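Side-chain contact in ribosomal RNA methyltransferase, putative (Plasmodium falciparum, PDB 2PLW), which binds S-adenosylmethionine and probably methylates ribosomal RNA, perhaps at a uridine 2'-O position, through this FtsJ-like methyltransferase domain: residues E100-D104 and K105-I109. Numbering follows the deposited sequence.
Sequences EILQD and KKIDI
Leu102 and Lys105 meet where helix 93-102 ends, and the carbonyl of Leu102 takes two hydrogen bonds from the same lysine. The backbone N of Lys105 donates to Leu102 O over 3.0 Å with an N-H...O angle of 154°, closing a type II' turn. The second bond, from Lys105 NZ to Leu102 O, is weak at 3.3 Å. It forms because the lysine chain, extended at chi2, folds back through two bends, chi3 -73° and chi4 -71°, which lays CE and the ammonium group over that oxygen.

The ammonium group also donates to two waters. One accepts from NZ at 2.9 Å and donates to Ile101 O, which lies in the last turn of the helix; the other accepts from both NZ and Asp104 N. The lysine end thus ties together polar backbone atoms at the helix end and in the turn. Gln103, the first residue past the helix, has a positive phi, and its NE2 reaches back to Glu100 O in a weak bond.

The packing rests on Leu102. Its CB and CD1 lie against the backbone O of Lys105, at 3.4 and 3.5 Å. The apolar contact is that of CD1 with Ile107 CG1 at 3.8 Å, the side chains of Leu102 and Ile107 crossing at about a right angle. Both residues are buried and also touch strand 24-29, Leu102 on Ile25 and Ile107 on Leu27.

This is the helix-to-strand connection of a Rossmann-like class I methyltransferase fold: a beta turn leads from helix 93-102 into strand 107-112, next to strand 24-29 in the sheet.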
ATOM      1  N   GLU A 100      -7.040  -6.078 -16.558  1.00 21.04           N
ATOM      2  CA  GLU A 100      -8.451  -5.853 -16.869  1.00 22.76           C
ATOM      3  C   GLU A 100      -8.866  -4.434 -16.502  1.00 21.70           C
ATOM      4  O   GLU A 100      -9.604  -3.795 -17.233  1.00 22.83           O
ATOM      5  CB  GLU A 100      -9.340  -6.820 -16.082  1.00 23.59           C
ATOM      6  CG  GLU A 100      -9.567  -8.184 -16.695  1.00 27.06           C
ATOM      7  CD  GLU A 100     -10.675  -8.945 -15.956  1.00 27.67           C
ATOM      8  OE1 GLU A 100     -11.763  -9.144 -16.552  1.00 34.02           O
ATOM      9  OE2 GLU A 100     -10.459  -9.329 -14.773  1.00 31.98           O
ATOM     10  N   ILE A 101      -8.373  -3.955 -15.369  1.00 20.32           N
ATOM     11  CA  ILE A 101      -8.784  -2.666 -14.797  1.00 19.60           C
ATOM     12  C   ILE A 101      -7.974  -1.488 -15.372  1.00 20.12           C
ATOM     13  O   ILE A 101      -8.542  -0.463 -15.777  1.00 20.70           O
ATOM     14  CB  ILE A 101      -8.712  -2.696 -13.225  1.00 19.20           C
ATOM     15  CG1 ILE A 101      -9.638  -3.748 -12.615  1.00 18.74           C
ATOM     16  CG2 ILE A 101      -9.089  -1.344 -12.622  1.00 18.76           C
ATOM     17  CD1 ILE A 101      -9.242  -4.148 -11.184  1.00 19.11           C
ATOM     18  N   LEU A 102      -6.654  -1.652 -15.418  1.00 19.94           N
ATOM     19  CA  LEU A 102      -5.719  -0.598 -15.811  1.00 20.55           C
ATOM     20  C   LEU A 102      -5.471  -0.467 -17.312  1.00 21.65           C
ATOM     21  O   LEU A 102      -5.081   0.613 -17.771  1.00 21.22           O
ATOM     22  CB  LEU A 102      -4.349  -0.824 -15.145  1.00 20.74           C
ATOM     23  CG  LEU A 102      -4.265  -0.820 -13.615  1.00 20.21           C
ATOM     24  CD1 LEU A 102      -2.901  -1.284 -13.195  1.00 21.29           C
ATOM     25  CD2 LEU A 102      -4.588   0.577 -13.081  1.00 21.89           C
ATOM     26  N   GLN A 103      -5.622  -1.577 -18.045  1.00 23.77           N
ATOM     27  CA  GLN A 103      -5.157  -1.675 -19.435  1.00 26.08           C
ATOM     28  C   GLN A 103      -3.669  -1.323 -19.534  1.00 26.47           C
ATOM     29  O   GLN A 103      -2.820  -2.118 -19.144  1.00 27.11           O
ATOM     30  CB  GLN A 103      -6.010  -0.819 -20.382  1.00 26.37           C
ATOM     31  CG  GLN A 103      -7.491  -1.182 -20.411  1.00 31.14           C
ATOM     32  CD  GLN A 103      -7.712  -2.657 -20.671  1.00 37.38           C
ATOM     33  OE1 GLN A 103      -7.156  -3.228 -21.625  1.00 41.17           O
ATOM     34  NE2 GLN A 103      -8.526  -3.291 -19.826  1.00 38.61           N
ATOM     35  N   ASP A 104      -3.360  -0.137 -20.041  1.00 26.26           N
ATOM     36  CA  ASP A 104      -1.973   0.278 -20.244  1.00 26.71           C
ATOM     37  C   ASP A 104      -1.472   1.279 -19.192  1.00 25.28           C
ATOM     38  O   ASP A 104      -0.370   1.851 -19.323  1.00 26.61           O
ATOM     39  CB  ASP A 104      -1.812   0.834 -21.660  1.00 27.13           C
ATOM     40  CG  ASP A 104      -1.862  -0.262 -22.722  1.00 30.52           C
ATOM     41  OD1 ASP A 104      -1.554  -1.426 -22.383  1.00 33.60           O
ATOM     42  OD2 ASP A 104      -2.204   0.040 -23.888  1.00 35.37           O
ATOM     43  N   LYS A 105      -2.265   1.474 -18.142  1.00 22.75           N
ATOM     44  CA  LYS A 105      -1.964   2.501 -17.157  1.00 20.76           C
ATOM     45  C   LYS A 105      -1.226   1.946 -15.950  1.00 19.39           C
ATOM     46  O   LYS A 105      -1.366   0.784 -15.599  1.00 19.03           O
ATOM     47  CB  LYS A 105      -3.243   3.202 -16.709  1.00 20.71           C
ATOM     48  CG  LYS A 105      -3.874   4.085 -17.782  1.00 21.38           C
ATOM     49  CD  LYS A 105      -5.150   4.756 -17.274  1.00 20.76           C
ATOM     50  CE  LYS A 105      -6.288   3.730 -17.162  1.00 19.99           C
ATOM     51  NZ  LYS A 105      -6.780   3.293 -18.513  1.00 22.95           N
ATOM     52  N   LYS A 106      -0.431   2.796 -15.327  1.00 17.55           N
ATOM     53  CA  LYS A 106       0.149   2.469 -14.036  1.00 16.65           C
ATOM     54  C   LYS A 106      -0.628   3.186 -12.916  1.00 15.67           C
ATOM     55  O   LYS A 106      -1.616   3.865 -13.172  1.00 16.45           O
ATOM     56  CB  LYS A 106       1.658   2.734 -14.019  1.00 17.23           C
ATOM     57  CG  LYS A 106       2.431   1.699 -14.868  1.00 18.44           C
ATOM     58  CD  LYS A 106       3.894   1.729 -14.564  1.00 20.51           C
ATOM     59  CE  LYS A 106       4.672   0.811 -15.462  1.00 21.05           C
ATOM     60  NZ  LYS A 106       6.084   0.817 -15.111  1.00 24.22           N
ATOM     61  N   ILE A 107      -0.223   2.942 -11.681  1.00 14.02           N
ATOM     62  CA  ILE A 107      -1.010   3.262 -10.519  1.00 13.46           C
ATOM     63  C   ILE A 107      -0.358   4.465  -9.834  1.00 12.41           C
ATOM     64  O   ILE A 107       0.813   4.432  -9.560  1.00 12.58           O
ATOM     65  CB  ILE A 107      -1.024   2.042  -9.539  1.00 12.09           C
ATOM     66  CG1 ILE A 107      -1.613   0.809 -10.246  1.00 12.96           C
ATOM     67  CG2 ILE A 107      -1.832   2.351  -8.277  1.00 12.46           C
ATOM     68  CD1 ILE A 107      -1.728  -0.376  -9.362  1.00 12.08           C
ATOM     69  N   ASP A 108      -1.118   5.514  -9.559  1.00 12.99           N
ATOM     70  CA  ASP A 108      -0.542   6.730  -8.995  1.00 12.41           C
ATOM     71  C   ASP A 108      -0.222   6.719  -7.506  1.00 12.84           C
ATOM     72  O   ASP A 108       0.716   7.402  -7.062  1.00 13.19           O
ATOM     73  CB  ASP A 108      -1.463   7.905  -9.301  1.00 13.65           C
ATOM     74  CG  ASP A 108      -1.691   8.067 -10.773  1.00 15.06           C
ATOM     75  OD1 ASP A 108      -0.741   8.466 -11.457  1.00 20.57           O
ATOM     76  OD2 ASP A 108      -2.793   7.730 -11.261  1.00 15.08           O
ATOM     77  N   ILE A 109      -1.029   5.992  -6.741  1.00 11.65           N
ATOM     78  CA  ILE A 109      -0.888   5.932  -5.306  1.00 12.65           C
ATOM     79  C   ILE A 109      -1.044   4.491  -4.887  1.00 11.91           C
ATOM     80  O   ILE A 109      -2.073   3.854  -5.182  1.00 12.61           O
ATOM     81  CB  ILE A 109      -1.952   6.803  -4.578  1.00 12.68           C
ATOM     82  CG1 ILE A 109      -1.907   8.243  -5.085  1.00 13.18           C
ATOM     83  CG2 ILE A 109      -1.747   6.725  -3.080  1.00 13.97           C
ATOM     84  CD1 ILE A 109      -3.174   9.077  -4.714  1.00 14.96           C
TER
HETATM   85  O   HOH W   1      -8.694   1.154 -18.026  1.00 20.46           O
HETATM   86  O   HOH W   2      -4.910   2.345 -20.818  1.00 23.01           O